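Translation initiation factor eIF2b-like protein (Chaetomium thermophilum, PDB 4ZEM) forms the beta subunit of eIF2B, the decameric complex that probably promotes guanine-nucleotide exchange on eIF2 during translation initiation. Local coordinates at residues 186-192 with 211-217. Residues are numbered along the deposited sequence; the frame is centred on the assembly and turned at random.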
ATOM      1  N   GLU A 186       4.774  16.265 -12.965  1.00 40.41           N
ATOM      2  CA  GLU A 186       4.763  17.395 -13.898  1.00 51.00           C
ATOM      3  C   GLU A 186       3.355  17.695 -14.418  1.00 52.40           C
ATOM      4  O   GLU A 186       3.044  18.830 -14.772  1.00 56.81           O
ATOM      5  CB  GLU A 186       5.717  17.154 -15.072  1.00 55.18           C
ATOM      6  CG  GLU A 186       5.659  15.764 -15.665  1.00 76.00           C
ATOM      7  CD  GLU A 186       6.754  15.525 -16.688  1.00 88.44           C
ATOM      8  OE1 GLU A 186       6.861  16.315 -17.652  1.00 81.31           O
ATOM      9  OE2 GLU A 186       7.511  14.547 -16.524  1.00102.65           O
ATOM     10  N   ILE A 187       2.520  16.665 -14.482  1.00 53.70           N
ATOM     11  CA  ILE A 187       1.116  16.818 -14.841  1.00 54.27           C
ATOM     12  C   ILE A 187       0.309  17.505 -13.731  1.00 46.39           C
ATOM     13  O   ILE A 187      -0.563  18.326 -14.006  1.00 55.27           O
ATOM     14  CB  ILE A 187       0.483  15.451 -15.186  1.00 56.35           C
ATOM     15  CG1 ILE A 187       1.102  14.911 -16.474  1.00 50.34           C
ATOM     16  CG2 ILE A 187      -1.024  15.567 -15.354  1.00 75.79           C
ATOM     17  CD1 ILE A 187       0.617  13.540 -16.853  1.00 54.66           C
ATOM     18  N   GLN A 188       0.587  17.143 -12.481  1.00 46.04           N
ATOM     19  CA  GLN A 188      -0.131  17.712 -11.341  1.00 45.50           C
ATOM     20  C   GLN A 188       0.329  19.102 -10.914  1.00 40.79           C
ATOM     21  O   GLN A 188      -0.506  19.931 -10.543  1.00 41.30           O
ATOM     22  CB  GLN A 188      -0.048  16.762 -10.145  1.00 51.35           C
ATOM     23  CG  GLN A 188      -1.082  15.657 -10.200  1.00 64.74           C
ATOM     24  CD  GLN A 188      -2.490  16.212 -10.246  1.00 74.17           C
ATOM     25  OE1 GLN A 188      -2.870  17.022  -9.402  1.00 82.69           O
ATOM     26  NE2 GLN A 188      -3.267  15.791 -11.241  1.00 65.76           N
ATOM     27  N   ILE A 189       1.635  19.355 -10.953  1.00 38.71           N
ATOM     28  CA  ILE A 189       2.178  20.657 -10.557  1.00 41.87           C
ATOM     29  C   ILE A 189       2.636  21.517 -11.729  1.00 50.01           C
ATOM     30  O   ILE A 189       3.385  21.064 -12.597  1.00 54.71           O
ATOM     31  CB  ILE A 189       3.354  20.514  -9.580  1.00 41.05           C
ATOM     32  CG1 ILE A 189       2.844  19.992  -8.245  1.00 35.95           C
ATOM     33  CG2 ILE A 189       4.016  21.856  -9.318  1.00 45.88           C
ATOM     34  CD1 ILE A 189       3.294  18.641  -7.969  1.00 49.39           C
ATOM     35  N   HIS A 190       2.201  22.772 -11.721  1.00 46.86           N
ATOM     36  CA  HIS A 190       2.521  23.714 -12.785  1.00 53.54           C
ATOM     37  C   HIS A 190       3.469  24.799 -12.282  1.00 51.33           C
ATOM     38  O   HIS A 190       3.584  25.012 -11.074  1.00 40.10           O
ATOM     39  CB  HIS A 190       1.225  24.311 -13.346  1.00 47.89           C
ATOM     40  CG  HIS A 190       0.192  23.277 -13.663  1.00 76.45           C
ATOM     41  ND1 HIS A 190      -0.982  23.152 -12.951  1.00 96.66           N
ATOM     42  CD2 HIS A 190       0.176  22.288 -14.589  1.00 86.94           C
ATOM     43  CE1 HIS A 190      -1.685  22.145 -13.439  1.00105.32           C
ATOM     44  NE2 HIS A 190      -1.003  21.604 -14.433  1.00 97.94           N
ATOM     45  N   PRO A 191       4.171  25.476 -13.207  1.00 50.99           N
ATOM     46  CA  PRO A 191       5.095  26.544 -12.801  1.00 47.29           C
ATOM     47  C   PRO A 191       4.420  27.607 -11.940  1.00 47.84           C
ATOM     48  O   PRO A 191       3.313  28.047 -12.259  1.00 45.94           O
ATOM     49  CB  PRO A 191       5.549  27.130 -14.142  1.00 41.05           C
ATOM     50  CG  PRO A 191       5.486  25.950 -15.073  1.00 53.67           C
ATOM     51  CD  PRO A 191       4.234  25.224 -14.659  1.00 50.63           C
ATOM     52  N   GLY A 192       5.084  27.995 -10.852  1.00 42.01           N
ATOM     53  CA  GLY A 192       4.573  29.013  -9.953  1.00 36.76           C
ATOM     54  C   GLY A 192       3.514  28.529  -8.972  1.00 46.73           C
ATOM     55  O   GLY A 192       2.965  29.320  -8.203  1.00 52.98           O
ATOM     56  N   ALA A 211       9.082  16.532  -8.805  1.00 38.00           N
ATOM     57  CA  ALA A 211       8.447  17.678  -9.436  1.00 35.45           C
ATOM     58  C   ALA A 211       9.428  18.843  -9.534  1.00 43.30           C
ATOM     59  O   ALA A 211       9.473  19.550 -10.541  1.00 50.10           O
ATOM     60  CB  ALA A 211       7.203  18.087  -8.653  1.00 29.06           C
ATOM     61  N   ALA A 212      10.237  19.005  -8.492  1.00 42.09           N
ATOM     62  CA  ALA A 212      11.230  20.072  -8.427  1.00 37.74           C
ATOM     63  C   ALA A 212      12.236  19.970  -9.570  1.00 40.88           C
ATOM     64  O   ALA A 212      12.774  20.982 -10.022  1.00 46.13           O
ATOM     65  CB  ALA A 212      11.947  20.043  -7.089  1.00 35.47           C
ATOM     66  N   SER A 213      12.515  18.743 -10.006  1.00 34.31           N
ATOM     67  CA  SER A 213      13.448  18.515 -11.108  1.00 41.39           C
ATOM     68  C   SER A 213      12.883  19.054 -12.418  1.00 42.18           C
ATOM     69  O   SER A 213      13.629  19.286 -13.356  1.00 49.09           O
ATOM     70  CB  SER A 213      13.784  17.028 -11.265  1.00 44.29           C
ATOM     71  OG  SER A 213      12.698  16.304 -11.822  1.00 53.20           O
ATOM     72  N   LYS A 214      11.559  19.165 -12.517  1.00 49.01           N
ATOM     73  CA  LYS A 214      10.946  19.622 -13.764  1.00 53.25           C
ATOM     74  C   LYS A 214      10.088  20.871 -13.663  1.00 53.70           C
ATOM     75  O   LYS A 214       9.544  21.328 -14.662  1.00 53.79           O
ATOM     76  CB  LYS A 214      10.105  18.498 -14.346  1.00 58.64           C
ATOM     77  CG  LYS A 214      10.895  17.232 -14.553  1.00 70.69           C
ATOM     78  CD  LYS A 214      10.148  16.261 -15.419  1.00 82.84           C
ATOM     79  CE  LYS A 214      11.037  15.099 -15.797  1.00 96.51           C
ATOM     80  NZ  LYS A 214      10.227  13.902 -16.118  1.00109.32           N
ATOM     81  N   ARG A 215       9.946  21.411 -12.461  1.00 55.34           N
ATOM     82  CA  ARG A 215       9.072  22.559 -12.252  1.00 42.50           C
ATOM     83  C   ARG A 215       9.658  23.525 -11.240  1.00 51.50           C
ATOM     84  O   ARG A 215      10.369  23.121 -10.316  1.00 47.89           O
ATOM     85  CB  ARG A 215       7.683  22.107 -11.772  1.00 38.24           C
ATOM     86  CG  ARG A 215       6.886  21.319 -12.783  1.00 41.81           C
ATOM     87  CD  ARG A 215       6.113  22.259 -13.661  1.00 49.37           C
ATOM     88  NE  ARG A 215       5.194  21.554 -14.542  1.00 52.18           N
ATOM     89  CZ  ARG A 215       5.506  21.160 -15.768  1.00 54.66           C
ATOM     90  NH1 ARG A 215       6.711  21.411 -16.256  1.00 64.32           N
ATOM     91  NH2 ARG A 215       4.607  20.528 -16.510  1.00 52.03           N
ATOM     92  N   ARG A 216       9.326  24.801 -11.395  1.00 49.33           N
ATOM     93  CA  ARG A 216       9.711  25.805 -10.420  1.00 51.67           C
ATOM     94  C   ARG A 216       8.451  26.201  -9.651  1.00 42.61           C
ATOM     95  O   ARG A 216       7.510  26.733 -10.239  1.00 52.27           O
ATOM     96  CB  ARG A 216      10.344  27.015 -11.109  1.00 58.96           C
ATOM     97  CG  ARG A 216      10.930  28.060 -10.175  1.00 74.66           C
ATOM     98  CD  ARG A 216      10.613  29.476 -10.649  1.00 97.41           C
ATOM     99  NE  ARG A 216       9.172  29.722 -10.711  1.00104.58           N
ATOM    100  CZ  ARG A 216       8.529  30.213 -11.764  1.00 96.68           C
ATOM    101  NH1 ARG A 216       9.190  30.506 -12.877  1.00103.28           N
ATOM    102  NH2 ARG A 216       7.219  30.404 -11.705  1.00 95.11           N
ATOM    103  N   PHE A 217       8.425  25.946  -8.345  1.00 37.06           N
ATOM    104  CA  PHE A 217       7.222  26.205  -7.556  1.00 34.23           C
ATOM    105  C   PHE A 217       7.533  26.340  -6.068  1.00 36.70           C
ATOM    106  O   PHE A 217       8.696  26.335  -5.658  1.00 32.46           O
ATOM    107  CB  PHE A 217       6.172  25.099  -7.779  1.00 34.05           C
ATOM    108  CG  PHE A 217       6.598  23.732  -7.304  1.00 40.56           C
ATOM    109  CD1 PHE A 217       7.545  22.995  -8.010  1.00 41.30           C
ATOM    110  CD2 PHE A 217       5.998  23.149  -6.191  1.00 40.14           C
ATOM    111  CE1 PHE A 217       7.929  21.727  -7.580  1.00 41.40           C
ATOM    112  CE2 PHE A 217       6.373  21.875  -5.766  1.00 39.75           C
ATOM    113  CZ  PHE A 217       7.347  21.168  -6.462  1.00 30.39           C
TER
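Arg215 lays its guanidinium beside the end of helix 185-188, with Glu186 CB over one face and Arg215 CD packed 3.6 Å from Pro191 CD. The site belongs to the Rossmann-like domain of the eIF2B alpha/beta/delta family: residues 186-192 lead into strand 194-198, residues 211-217 leave helix 202-214 for the neighbouring parallel strand 218-222, so the contact ties the lead-in of the first strand of a beta-alpha-beta crossover to the turn from its helix into the second. Arg215 NE donates to Ile189 O at 2.7 Å, in the carbonyl plane and 12° out of the guanidinium plane. NH2 adds a weak bond to Glu186 O, and NH1 turns back to Lys214 O; the bend at chi2 (-87°) turns the guanidinium toward these carbonyl oxygens. A leucine in place of this arginine would probably leave Ile189 O and Glu186 O without these donors. On the outer side, Lys214 NZ forms a salt bridge with Glu186 OE2 at 2.8 Å, met on the syn side but well out of the carboxylate plane. Inward, Ile189 splits its branches: CD1 touches Ala211 CB, whereas CG2, anti to the backbone N, sits over a Phe217 ring face, 3.9 Å from the centroid. Val195 of strand 194-198 touches both Ile189 and Phe217. Toward the strands, Gly192 N donates almost straight (177°) to Arg216 O at 2.8 Å.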